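Local coordinates for protein putative peptidyl-arginine deiminase (PDB 1XKN) that probably acts as a hydrolase that deiminates guanidino groups, with agmatine or protein arginine as its likely substrate, at residues Gly125-Tyr130 against Gly211-Gly216; Ile160-Ala165 against Leu197-Val202; Cys174-Asn179 against Ala187-Gln192; Leu203-Gly208 against Tyr250-Thr255; His217-Ala222 against Ile337-His342. One frame throughout, in Å; residues are numbered along the deposited sequence.

Contact 1: Gly125-Tyr130 against Gly211-Gly216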
# COMPACT_ATOMS: atom_id res chain seq x y z
N GLY A 125 -5.47 -17.43 1.26
CA GLY A 125 -4.88 -18.73 1.01
C GLY A 125 -4.70 -19.11 -0.45
O GLY A 125 -4.91 -20.26 -0.83
N LYS A 126 -4.31 -18.14 -1.28
CA LYS A 126 -4.10 -18.39 -2.70
C LYS A 126 -2.66 -18.76 -3.00
O LYS A 126 -2.35 -19.28 -4.07
CB LYS A 126 -4.49 -17.16 -3.52
CG LYS A 126 -5.97 -16.82 -3.52
CD LYS A 126 -6.26 -15.71 -4.52
CE LYS A 126 -7.75 -15.38 -4.58
NZ LYS A 126 -8.25 -14.83 -3.29
N TYR A 127 -1.77 -18.48 -2.05
CA TYR A 127 -0.35 -18.76 -2.20
C TYR A 127 0.17 -19.46 -0.95
O TYR A 127 -0.47 -19.41 0.10
CB TYR A 127 0.42 -17.45 -2.42
CG TYR A 127 0.02 -16.70 -3.68
CD1 TYR A 127 0.64 -16.95 -4.90
CD2 TYR A 127 -1.00 -15.74 -3.64
CE1 TYR A 127 0.26 -16.27 -6.06
CE2 TYR A 127 -1.39 -15.06 -4.80
CZ TYR A 127 -0.76 -15.33 -6.00
OH TYR A 127 -1.15 -14.67 -7.15
N GLU A 128 1.31 -20.12 -1.06
CA GLU A 128 1.91 -20.82 0.07
C GLU A 128 3.37 -21.18 -0.22
O GLU A 128 3.73 -21.48 -1.36
CB GLU A 128 1.13 -22.10 0.38
CG GLU A 128 0.16 -21.95 1.55
CD GLU A 128 -0.78 -23.13 1.67
OE1 GLU A 128 -0.30 -24.29 1.74
OE2 GLU A 128 -2.01 -22.90 1.71
N PRO A 129 4.22 -21.14 0.81
CA PRO A 129 3.87 -20.78 2.19
C PRO A 129 3.91 -19.27 2.40
O PRO A 129 4.41 -18.53 1.56
CB PRO A 129 4.94 -21.49 3.00
CG PRO A 129 6.14 -21.34 2.13
CD PRO A 129 5.59 -21.68 0.75
N TYR A 130 3.37 -18.82 3.53
CA TYR A 130 3.36 -17.40 3.83
C TYR A 130 3.75 -17.12 5.27
O TYR A 130 3.49 -16.04 5.79
CB TYR A 130 1.98 -16.81 3.52
CG TYR A 130 0.82 -17.53 4.18
CD1 TYR A 130 0.57 -17.40 5.55
CD2 TYR A 130 -0.03 -18.35 3.43
CE1 TYR A 130 -0.50 -18.06 6.15
CE2 TYR A 130 -1.10 -19.01 4.02
CZ TYR A 130 -1.33 -18.86 5.38
OH TYR A 130 -2.40 -19.51 5.96
N GLY A 211 -9.37 -8.85 -12.83
CA GLY A 211 -8.05 -9.47 -12.79
C GLY A 211 -7.36 -9.40 -11.44
O GLY A 211 -6.22 -9.82 -11.30
N ASP A 212 -8.08 -8.88 -10.45
CA ASP A 212 -7.57 -8.71 -9.10
C ASP A 212 -7.67 -9.99 -8.26
O ASP A 212 -8.77 -10.52 -8.05
CB ASP A 212 -8.32 -7.55 -8.45
CG ASP A 212 -7.95 -7.33 -7.01
OD1 ASP A 212 -6.78 -7.57 -6.65
OD2 ASP A 212 -8.83 -6.90 -6.25
N ASP A 213 -6.53 -10.48 -7.78
CA ASP A 213 -6.47 -11.69 -6.96
C ASP A 213 -6.58 -11.42 -5.46
O ASP A 213 -6.52 -12.35 -4.66
CB ASP A 213 -5.17 -12.45 -7.23
CG ASP A 213 -5.38 -13.72 -8.03
OD1 ASP A 213 -4.40 -14.48 -8.20
OD2 ASP A 213 -6.51 -13.97 -8.48
N THR A 214 -6.75 -10.15 -5.09
CA THR A 214 -6.86 -9.79 -3.67
C THR A 214 -8.31 -9.74 -3.22
O THR A 214 -8.60 -9.44 -2.06
CB THR A 214 -6.22 -8.42 -3.38
OG1 THR A 214 -6.97 -7.39 -4.03
CG2 THR A 214 -4.78 -8.37 -3.88
N ASP A 215 -9.22 -10.04 -4.14
CA ASP A 215 -10.66 -10.02 -3.86
C ASP A 215 -11.18 -8.61 -3.59
O ASP A 215 -12.00 -8.40 -2.70
CB ASP A 215 -10.99 -10.93 -2.67
CG ASP A 215 -10.61 -12.37 -2.93
OD1 ASP A 215 -11.10 -12.94 -3.93
OD2 ASP A 215 -9.83 -12.93 -2.13
N GLY A 216 -10.67 -7.65 -4.36
CA GLY A 216 -11.14 -6.28 -4.24
C GLY A 216 -10.40 -5.27 -3.38
O GLY A 216 -11.04 -4.44 -2.74
O HOH W 1 -11.24 -15.61 -3.98
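K126 has its CG anti to the carbonyl carbon (chi1 -68°) and stays extended as far as CE, where a last bend (chi4 65°) swings the ammonium onto D215. NZ meets D215 OD2 at 2.7 Å in a salt bridge, arriving on the syn side of the carboxylate but tilted out of its plane. A water completes a second path, accepting from K126 NZ and lying 2.7 Å from D215 OD1, to which it donates. Lysine suits this place because its long chain can span two loops; its CE passes 3.3 Å from D213 O, to which NZ also makes a weak hydrogen bond. The side chain of Y127 meets D213 at about a right angle, its OH 3.4 Å from D213 OD1 and its ring plane 70° from the carboxylate.

D212 gives the second loop its shape. Its OD1 accepts from T214 N at 3.0 Å, an Asx turn, and from T214 OG1 at 2.6 Å, while OD2 takes G216 N at 2.7 Å. G216 has backbone angles that would drive a CB into the preceding carbonyl, so glycine fits there. D215 OD2 is also held by R180 and N179, and K126 NZ by the carbonyl of W123. The contact joins, at the surface, the link between helices 122-125 and 131-144 to the long loop between strands 201-205 and 222-226.

Contact 2: Ile160-Ala165 against Leu197-Val202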
# COMPACT_ATOMS: atom_id res chain seq x y z
N ILE A 160 -7.07 -1.40 3.16
CA ILE A 160 -7.58 -0.25 3.90
C ILE A 160 -6.85 1.03 3.48
O ILE A 160 -5.76 0.97 2.92
CB ILE A 160 -7.41 -0.43 5.44
CG1 ILE A 160 -5.93 -0.59 5.78
CG2 ILE A 160 -8.20 -1.64 5.91
CD1 ILE A 160 -5.63 -0.51 7.27
N ASP A 161 -7.46 2.18 3.74
CA ASP A 161 -6.87 3.47 3.42
C ASP A 161 -7.47 4.48 4.38
O ASP A 161 -8.69 4.64 4.45
CB ASP A 161 -7.17 3.85 1.96
CG ASP A 161 -6.42 5.09 1.51
OD1 ASP A 161 -6.93 6.20 1.71
OD2 ASP A 161 -5.30 4.93 0.98
N VAL A 162 -6.62 5.17 5.14
CA VAL A 162 -7.09 6.13 6.13
C VAL A 162 -6.85 7.59 5.77
O VAL A 162 -5.94 7.91 5.01
CB VAL A 162 -6.46 5.85 7.52
CG1 VAL A 162 -6.75 4.42 7.94
CG2 VAL A 162 -4.95 6.09 7.46
N ASN A 163 -7.67 8.49 6.32
CA ASN A 163 -7.51 9.91 6.03
C ASN A 163 -6.69 10.59 7.13
O ASN A 163 -6.44 11.80 7.07
CB ASN A 163 -8.88 10.59 5.87
CG ASN A 163 -9.53 10.92 7.20
OD1 ASN A 163 -9.43 10.17 8.16
ND2 ASN A 163 -10.22 12.05 7.25
N GLY A 164 -6.28 9.81 8.12
CA GLY A 164 -5.47 10.33 9.21
C GLY A 164 -6.21 11.17 10.23
O GLY A 164 -5.59 11.81 11.08
N ALA A 165 -7.53 11.15 10.16
CA ALA A 165 -8.34 11.93 11.09
C ALA A 165 -9.58 11.19 11.55
O ALA A 165 -10.55 11.81 12.00
CB ALA A 165 -8.72 13.26 10.45
N LEU A 197 -6.62 0.58 15.30
CA LEU A 197 -6.19 1.66 14.43
C LEU A 197 -6.70 3.01 14.94
O LEU A 197 -6.27 4.06 14.47
CB LEU A 197 -6.67 1.42 12.99
CG LEU A 197 -6.09 0.17 12.32
CD1 LEU A 197 -6.59 0.07 10.88
CD2 LEU A 197 -4.57 0.23 12.35
N GLY A 198 -7.61 2.96 15.91
CA GLY A 198 -8.14 4.18 16.49
C GLY A 198 -9.02 5.00 15.57
O GLY A 198 -9.20 6.20 15.79
N ILE A 199 -9.59 4.38 14.55
CA ILE A 199 -10.46 5.11 13.64
C ILE A 199 -11.87 5.23 14.21
O ILE A 199 -12.23 4.51 15.16
CB ILE A 199 -10.47 4.47 12.23
CG1 ILE A 199 -10.75 2.97 12.31
CG2 ILE A 199 -9.13 4.72 11.55
CD1 ILE A 199 -12.22 2.63 12.45
N GLU A 200 -12.66 6.15 13.66
CA GLU A 200 -14.02 6.39 14.15
C GLU A 200 -15.13 6.01 13.19
O GLU A 200 -16.23 5.67 13.62
CB GLU A 200 -14.19 7.87 14.51
CG GLU A 200 -13.60 8.26 15.86
CD GLU A 200 -12.09 8.15 15.91
OE1 GLU A 200 -11.42 8.90 15.17
OE2 GLU A 200 -11.59 7.32 16.69
N LYS A 201 -14.86 6.07 11.89
CA LYS A 201 -15.86 5.74 10.89
C LYS A 201 -15.27 4.92 9.76
O LYS A 201 -14.25 5.29 9.18
CB LYS A 201 -16.49 7.02 10.33
CG LYS A 201 -17.64 6.80 9.34
CD LYS A 201 -18.22 8.13 8.88
CE LYS A 201 -19.42 7.95 7.98
NZ LYS A 201 -19.97 9.27 7.53
N VAL A 202 -15.91 3.80 9.46
CA VAL A 202 -15.47 2.93 8.38
C VAL A 202 -16.39 3.14 7.18
O VAL A 202 -17.61 3.02 7.29
CB VAL A 202 -15.51 1.44 8.79
CG1 VAL A 202 -15.03 0.58 7.63
CG2 VAL A 202 -14.65 1.22 10.02
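I160 pushes its CD1 methyl against CD1 of L197, the two branched side chains reaching toward each other tip to tip at 3.8 Å. The isoleucine gets there with CG1 lodged between its backbone N and carbonyl carbon (chi1 60°) and the chain then extended, carrying CD1 out from the strand. Two residues on, on the same side of strand 160-162, V162 offers CG1 to CG2 of I199, a looser approach of 4.3 Å. Beta-branched residues suit an extended strand, and leucine, branched only at CG, reaches the methyl of I160 from the end of the helix. D161, between the two, takes no part here and forms a salt bridge with R223.

The first chain turns just past V162: N163 OD1 accepts from A165 N at 2.9 Å, an Asx turn with the donor above the carbonyl plane, and G164 has the positive phi that glycine tolerates. The second turns between its two touching residues, where G198, also with positive phi, ends the helix. L197 packs further on L168 and V103. The contact buries the last residue of helix 186-197, and the turn leading to strand 201-205, over edge strand 160-162 of the three-stranded sheet.

Contact 3: Cys174-Asn179 against Ala187-Gln192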
# COMPACT_ATOMS: atom_id res chain seq x y z
N CYS A 174 -13.47 -7.34 -0.10
CA CYS A 174 -12.30 -7.91 0.55
C CYS A 174 -12.49 -8.20 2.04
O CYS A 174 -12.42 -9.35 2.46
CB CYS A 174 -11.09 -7.00 0.36
SG CYS A 174 -9.55 -7.63 1.08
N LEU A 175 -12.75 -7.16 2.83
CA LEU A 175 -12.90 -7.34 4.27
C LEU A 175 -14.08 -8.19 4.72
O LEU A 175 -14.13 -8.61 5.87
CB LEU A 175 -12.93 -5.98 4.98
CG LEU A 175 -11.59 -5.60 5.62
CD1 LEU A 175 -10.51 -5.50 4.54
CD2 LEU A 175 -11.71 -4.28 6.37
N LEU A 176 -15.04 -8.46 3.83
CA LEU A 176 -16.15 -9.31 4.23
C LEU A 176 -16.09 -10.66 3.51
O LEU A 176 -17.01 -11.46 3.62
CB LEU A 176 -17.50 -8.62 3.98
CG LEU A 176 -17.81 -7.45 4.92
CD1 LEU A 176 -19.26 -7.01 4.73
CD2 LEU A 176 -17.58 -7.87 6.37
N ASN A 177 -15.00 -10.91 2.79
CA ASN A 177 -14.86 -12.19 2.10
C ASN A 177 -14.57 -13.25 3.16
O ASN A 177 -13.68 -13.09 3.99
CB ASN A 177 -13.71 -12.16 1.08
CG ASN A 177 -13.68 -13.41 0.21
OD1 ASN A 177 -13.75 -14.53 0.70
ND2 ASN A 177 -13.59 -13.21 -1.10
N PRO A 178 -15.35 -14.34 3.17
CA PRO A 178 -15.16 -15.42 4.15
C PRO A 178 -13.75 -16.02 4.18
O PRO A 178 -13.38 -16.65 5.17
CB PRO A 178 -16.21 -16.44 3.74
CG PRO A 178 -17.32 -15.58 3.22
CD PRO A 178 -16.57 -14.57 2.37
N ASN A 179 -12.97 -15.82 3.12
CA ASN A 179 -11.63 -16.39 3.08
C ASN A 179 -10.61 -15.64 3.92
O ASN A 179 -9.46 -16.07 4.04
CB ASN A 179 -11.11 -16.54 1.64
CG ASN A 179 -10.86 -15.21 0.94
OD1 ASN A 179 -10.68 -14.18 1.59
ND2 ASN A 179 -10.83 -15.23 -0.39
N ALA A 187 -19.52 -6.37 12.26
CA ALA A 187 -19.44 -5.64 13.52
C ALA A 187 -18.10 -5.88 14.22
O ALA A 187 -17.45 -4.94 14.68
CB ALA A 187 -20.59 -6.02 14.43
N GLU A 188 -17.71 -7.15 14.31
CA GLU A 188 -16.46 -7.53 14.96
C GLU A 188 -15.25 -6.93 14.24
O GLU A 188 -14.30 -6.46 14.87
CB GLU A 188 -16.34 -9.06 15.01
CG GLU A 188 -17.32 -9.71 15.98
CD GLU A 188 -17.46 -11.21 15.78
OE1 GLU A 188 -17.88 -11.62 14.68
OE2 GLU A 188 -17.15 -11.97 16.71
N ILE A 189 -15.29 -6.95 12.91
CA ILE A 189 -14.20 -6.40 12.11
C ILE A 189 -14.07 -4.91 12.37
O ILE A 189 -12.97 -4.41 12.62
CB ILE A 189 -14.43 -6.69 10.61
CG1 ILE A 189 -14.26 -8.19 10.37
CG2 ILE A 189 -13.45 -5.90 9.75
CD1 ILE A 189 -14.70 -8.67 9.01
N GLU A 190 -15.19 -4.18 12.34
CA GLU A 190 -15.13 -2.75 12.62
C GLU A 190 -14.61 -2.51 14.03
O GLU A 190 -13.83 -1.58 14.25
CB GLU A 190 -16.51 -2.10 12.46
CG GLU A 190 -16.87 -1.82 11.01
CD GLU A 190 -17.99 -0.80 10.87
OE1 GLU A 190 -18.13 0.06 11.77
OE2 GLU A 190 -18.70 -0.83 9.85
N ALA A 191 -15.03 -3.33 14.98
CA ALA A 191 -14.58 -3.17 16.35
C ALA A 191 -13.06 -3.25 16.42
O ALA A 191 -12.42 -2.45 17.10
CB ALA A 191 -15.21 -4.23 17.26
N GLN A 192 -12.48 -4.22 15.72
CA GLN A 192 -11.03 -4.37 15.72
C GLN A 192 -10.33 -3.20 15.05
O GLN A 192 -9.25 -2.79 15.49
CB GLN A 192 -10.63 -5.68 15.03
CG GLN A 192 -11.10 -6.93 15.76
CD GLN A 192 -10.31 -7.21 17.03
OE1 GLN A 192 -9.53 -8.16 17.09
NE2 GLN A 192 -10.51 -6.39 18.05
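L175, the last residue of helix 172-175, meets I189 in two ways. Its CD2 methyl lies 4.1 Å from I189 CG2, and its carbonyl O lies only 3.2 Å from I189 CD1, a tight approach of a methyl to a backbone oxygen. I189 can touch both because its branches diverge: CG2 sits anti to the backbone N and faces the leucine side chain, while CG1 (chi1 -69°) extends outward and carries CD1 to the backbone. L176, the next residue, has already left helical angles and adds CD2 at 4.0 Å from the same I189 CD1. One isoleucine thus serves two consecutive leucines, a good use of its forked shape.

Beyond them the chain turns away. N177 N still bonds back to C174 O, and N177 OD1 accepts from N179 N at 2.9 Å in a nearly straight bond, an Asx turn that P178 accommodates between the two asparagines. L175 and L176 also rest on the ring of W204 in strand 201-205. This is the packing inside a beta-alpha-beta unit: strand 167-171 runs on through helix 172-175, the chain crosses over by helix 186-197, and strand 201-205 returns parallel beside the first.

Contact 4: Leu203-Gly208 against Tyr250-Thr255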
# COMPACT_ATOMS: atom_id res chain seq x y z
N LEU A 203 -15.78 3.46 6.05
CA LEU A 203 -16.53 3.69 4.81
C LEU A 203 -16.38 2.46 3.93
O LEU A 203 -15.30 2.19 3.40
CB LEU A 203 -15.97 4.92 4.10
CG LEU A 203 -15.96 6.24 4.87
CD1 LEU A 203 -15.17 7.28 4.09
CD2 LEU A 203 -17.39 6.71 5.10
N TRP A 204 -17.47 1.72 3.77
CA TRP A 204 -17.44 0.50 2.97
C TRP A 204 -17.82 0.64 1.51
O TRP A 204 -18.99 0.86 1.18
CB TRP A 204 -18.35 -0.57 3.59
CG TRP A 204 -17.95 -1.02 4.95
CD1 TRP A 204 -18.25 -0.42 6.14
CD2 TRP A 204 -17.20 -2.19 5.27
NE1 TRP A 204 -17.73 -1.16 7.19
CE2 TRP A 204 -17.08 -2.25 6.67
CE3 TRP A 204 -16.61 -3.21 4.50
CZ2 TRP A 204 -16.40 -3.28 7.33
CZ3 TRP A 204 -15.93 -4.23 5.15
CH2 TRP A 204 -15.83 -4.26 6.55
N LEU A 205 -16.84 0.50 0.63
CA LEU A 205 -17.10 0.55 -0.81
C LEU A 205 -17.49 -0.87 -1.22
O LEU A 205 -17.50 -1.77 -0.38
CB LEU A 205 -15.85 1.00 -1.58
CG LEU A 205 -15.39 2.43 -1.29
CD1 LEU A 205 -14.13 2.73 -2.10
CD2 LEU A 205 -16.50 3.40 -1.66
N GLY A 206 -17.80 -1.06 -2.50
CA GLY A 206 -18.23 -2.37 -2.95
C GLY A 206 -17.21 -3.33 -3.54
O GLY A 206 -16.34 -3.84 -2.84
N ASP A 207 -17.36 -3.59 -4.83
CA ASP A 207 -16.47 -4.51 -5.54
C ASP A 207 -15.22 -3.80 -6.05
O ASP A 207 -15.17 -2.57 -6.12
CB ASP A 207 -17.21 -5.13 -6.73
CG ASP A 207 -18.30 -6.09 -6.30
OD1 ASP A 207 -19.18 -6.40 -7.13
OD2 ASP A 207 -18.27 -6.55 -5.14
N GLY A 208 -14.21 -4.59 -6.40
CA GLY A 208 -12.96 -4.05 -6.91
C GLY A 208 -12.88 -4.16 -8.42
O GLY A 208 -13.91 -4.26 -9.09
N TYR A 250 -18.21 5.13 -7.37
CA TYR A 250 -18.09 6.58 -7.52
C TYR A 250 -19.36 7.22 -6.98
O TYR A 250 -19.31 8.17 -6.20
CB TYR A 250 -17.90 6.97 -8.99
CG TYR A 250 -18.04 8.46 -9.22
CD1 TYR A 250 -17.04 9.35 -8.81
CD2 TYR A 250 -19.20 8.99 -9.79
CE1 TYR A 250 -17.20 10.73 -8.96
CE2 TYR A 250 -19.37 10.36 -9.93
CZ TYR A 250 -18.37 11.22 -9.52
OH TYR A 250 -18.55 12.59 -9.64
N GLU A 251 -20.51 6.70 -7.40
CA GLU A 251 -21.78 7.24 -6.94
C GLU A 251 -21.92 7.07 -5.43
O GLU A 251 -22.46 7.94 -4.75
CB GLU A 251 -22.95 6.57 -7.66
CG GLU A 251 -23.07 6.95 -9.14
CD GLU A 251 -23.13 8.45 -9.36
OE1 GLU A 251 -23.80 9.15 -8.56
OE2 GLU A 251 -22.54 8.94 -10.34
N LEU A 252 -21.42 5.96 -4.90
CA LEU A 252 -21.48 5.72 -3.47
C LEU A 252 -20.65 6.78 -2.75
O LEU A 252 -21.10 7.37 -1.76
CB LEU A 252 -20.96 4.32 -3.13
CG LEU A 252 -20.96 3.92 -1.65
CD1 LEU A 252 -22.37 4.03 -1.07
CD2 LEU A 252 -20.44 2.50 -1.52
N LEU A 253 -19.44 7.02 -3.23
CA LEU A 253 -18.57 8.02 -2.62
C LEU A 253 -19.20 9.40 -2.61
O LEU A 253 -18.96 10.20 -1.71
CB LEU A 253 -17.23 8.08 -3.35
CG LEU A 253 -16.20 7.05 -2.89
CD1 LEU A 253 -15.06 6.97 -3.89
CD2 LEU A 253 -15.67 7.45 -1.51
N LYS A 254 -20.01 9.69 -3.63
CA LYS A 254 -20.66 10.99 -3.72
C LYS A 254 -21.75 11.19 -2.67
O LYS A 254 -22.31 12.28 -2.54
CB LYS A 254 -21.23 11.19 -5.13
CG LYS A 254 -20.16 11.39 -6.20
CD LYS A 254 -19.49 12.76 -6.10
CE LYS A 254 -20.44 13.87 -6.52
NZ LYS A 254 -20.80 13.77 -7.97
N THR A 255 -22.05 10.13 -1.91
CA THR A 255 -23.06 10.21 -0.85
C THR A 255 -22.41 10.06 0.53
O THR A 255 -23.08 10.21 1.55
CB THR A 255 -24.13 9.10 -0.98
OG1 THR A 255 -23.55 7.84 -0.63
CG2 THR A 255 -24.68 9.04 -2.40
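L252 O is gripped by two donors of one residue: T255 N at 2.9 Å and T255 OG1 at 2.7 Å, the hydroxyl approaching within the plane of the carbonyl, along a lone pair. Threonine suits this place because its short hydroxyl can fold back onto a carbonyl three residues earlier. The arrangement is a helix packed on a beta sheet, as in alpha/beta folds, with helix 243-253 laid against strand 201-205 at the edge of a three-stranded sheet.

Between residues 203-208 and 250-255 there is no hydrogen bond, though N249, one residue earlier in the helix, accepts from G206 N through OD1. The meeting is between leucines. L252 has CG anti to its own N (chi1 -180°), which swings CD2 out to the strand backbone; it touches W204 O at 3.5 Å and L205 CA at 3.9 Å. L205 has CG anti to its carbonyl carbon (chi1 -65°), which brings its CD2 to both helix leucines, 3.9 Å from L253 CG and 4.0 Å from L252 CD2. L253 also packs on V230 and I232 of strand 229-233, which extends the apolar layer. W204 turns its indole to the far side of the strand, where NE1 bonds to E190. K254 lies over one face of Y250: its CG is above the ring, set off from the ring centre, and its NZ donates to Y250 OH at 3.0 Å.

Contact 5: His217-Ala222 against Ile337-His342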
# COMPACT_ATOMS: atom_id res chain seq x y z
N HIS A 217 -9.07 -5.31 -3.36
CA HIS A 217 -8.33 -4.34 -2.56
C HIS A 217 -8.71 -2.92 -2.94
O HIS A 217 -8.76 -2.56 -4.11
CB HIS A 217 -6.83 -4.51 -2.73
CG HIS A 217 -6.20 -5.39 -1.71
ND1 HIS A 217 -4.84 -5.59 -1.62
CD2 HIS A 217 -6.75 -6.14 -0.72
CE1 HIS A 217 -4.58 -6.42 -0.63
NE2 HIS A 217 -5.72 -6.77 -0.07
N VAL A 218 -8.94 -2.10 -1.92
CA VAL A 218 -9.31 -0.71 -2.14
C VAL A 218 -8.17 0.05 -2.80
O VAL A 218 -8.42 0.96 -3.60
CB VAL A 218 -9.70 -0.03 -0.80
CG1 VAL A 218 -8.47 0.18 0.07
CG2 VAL A 218 -10.41 1.29 -1.07
N ASP A 219 -6.93 -0.33 -2.51
CA ASP A 219 -5.80 0.39 -3.09
C ASP A 219 -5.59 0.20 -4.59
O ASP A 219 -4.57 0.62 -5.15
CB ASP A 219 -4.50 0.12 -2.29
CG ASP A 219 -3.84 -1.20 -2.64
OD1 ASP A 219 -4.47 -2.06 -3.29
OD2 ASP A 219 -2.66 -1.38 -2.25
N ASP A 220 -6.55 -0.43 -5.26
CA ASP A 220 -6.48 -0.58 -6.71
C ASP A 220 -7.63 0.24 -7.27
O ASP A 220 -7.90 0.21 -8.48
CB ASP A 220 -6.64 -2.05 -7.15
CG ASP A 220 -5.34 -2.83 -7.09
OD1 ASP A 220 -4.27 -2.22 -7.25
OD2 ASP A 220 -5.41 -4.07 -6.91
N MSE A 221 -8.30 1.00 -6.41
CA MSE A 221 -9.47 1.76 -6.83
C MSE A 221 -9.68 3.16 -6.24
O MSE A 221 -9.88 4.12 -6.99
CB MSE A 221 -10.70 0.89 -6.54
CG MSE A 221 -12.04 1.48 -6.89
SE MSE A 221 -13.39 0.12 -6.68
CE MSE A 221 -13.21 -0.18 -4.79
N ALA A 222 -9.65 3.27 -4.92
CA ALA A 222 -9.88 4.55 -4.25
C ALA A 222 -8.85 4.82 -3.17
O ALA A 222 -8.44 3.90 -2.45
CB ALA A 222 -11.29 4.57 -3.66
N ILE A 337 3.13 -0.52 -7.50
CA ILE A 337 3.88 0.30 -6.54
C ILE A 337 3.33 0.33 -5.11
O ILE A 337 4.08 0.10 -4.16
CB ILE A 337 4.03 1.76 -7.03
CG1 ILE A 337 4.59 1.77 -8.46
CG2 ILE A 337 4.98 2.52 -6.11
CD1 ILE A 337 5.94 1.08 -8.61
N HIS A 338 2.05 0.61 -4.94
CA HIS A 338 1.50 0.66 -3.59
C HIS A 338 1.59 -0.70 -2.90
O HIS A 338 1.86 -0.79 -1.70
CB HIS A 338 0.04 1.13 -3.59
CG HIS A 338 -0.44 1.58 -2.25
ND1 HIS A 338 -1.39 0.90 -1.52
CD2 HIS A 338 -0.05 2.63 -1.48
CE1 HIS A 338 -1.58 1.51 -0.36
NE2 HIS A 338 -0.78 2.56 -0.31
N CYS A 339 1.39 -1.77 -3.67
CA CYS A 339 1.43 -3.12 -3.14
C CYS A 339 2.80 -3.57 -2.64
O CYS A 339 2.90 -4.37 -1.73
CB CYS A 339 0.94 -4.12 -4.19
SG CYS A 339 -0.79 -3.95 -4.65
N VAL A 340 3.87 -3.04 -3.24
CA VAL A 340 5.21 -3.46 -2.84
C VAL A 340 5.89 -2.53 -1.84
O VAL A 340 7.06 -2.72 -1.50
CB VAL A 340 6.13 -3.64 -4.08
CG1 VAL A 340 5.54 -4.70 -4.99
CG2 VAL A 340 6.29 -2.32 -4.82
N THR A 341 5.16 -1.54 -1.35
CA THR A 341 5.72 -0.59 -0.40
C THR A 341 4.93 -0.49 0.89
O THR A 341 3.79 -0.94 0.98
CB THR A 341 5.71 0.83 -1.00
OG1 THR A 341 4.36 1.18 -1.35
CG2 THR A 341 6.57 0.90 -2.25
N HIS A 342 5.57 0.06 1.91
CA HIS A 342 4.90 0.34 3.17
C HIS A 342 5.69 1.41 3.87
O HIS A 342 6.88 1.25 4.17
CB HIS A 342 4.75 -0.87 4.09
CG HIS A 342 3.61 -0.73 5.04
ND1 HIS A 342 3.50 0.32 5.93
CD2 HIS A 342 2.46 -1.44 5.17
CE1 HIS A 342 2.34 0.25 6.56
NE2 HIS A 342 1.69 -0.81 6.11
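A histidine-carboxylate hydrogen bond lies at the heart of this contact, close to the centre of the chain; penteins, the propeller-like fold of the guanidino-modifying enzymes, have their active site in such a central place, so the pair is probably near it. H338 ND1 donates to D219 OD2 over 2.7 Å with an N-H...O angle of 176°. The oxygen sits at the edge of the imidazole, almost exactly in its plane, whereas the ring meets the carboxylate on the anti side of OD2, with the two planes 71° apart. Histidine suits the spot because its two ring nitrogens can be gripped at once: NE2 is hydrogen-bonded to E11, so the ring is held at both nitrogens and its rotation is fixed.

The torsions explain the meeting. H338 has CG anti to its backbone N (chi1 -163°), which lays the ring toward the other segment. D219 CB comes 3.3 Å from H338 ND1. C339 follows, its SG 4.0 Å from D219 OD2. Each backbone is folded tightly: residues 218-220 form a short 3-10 segment whose V218 O receives both M221 N and A222 N, and H338 to T341 make a type I turn. N288 and R96 pack on D219, so the contact joins the lead-in to strand 222-226 with that to strand 342-345, beside helix 95-98.

Overall arrangement
Contact 1 lies at the surface and works through charge, whereas contacts 2, 3 and 5 are buried and contact 4 partly so. Contacts 2, 3 and 4 are apolar and centre on helix 186-197 and strand 201-205: contact 2 holds the helix end, contact 3 its first turn, and contact 4 backs the strand with helix 243-253. W204 joins contacts 3 and 4. Contact 5 is different again, a buried polar pair near the middle of the chain. Segments 211-216 and 217-222 are continuous, so contacts 1 and 5 share one loop, and L205 of contact 4 reaches V218 and A222 of contact 5.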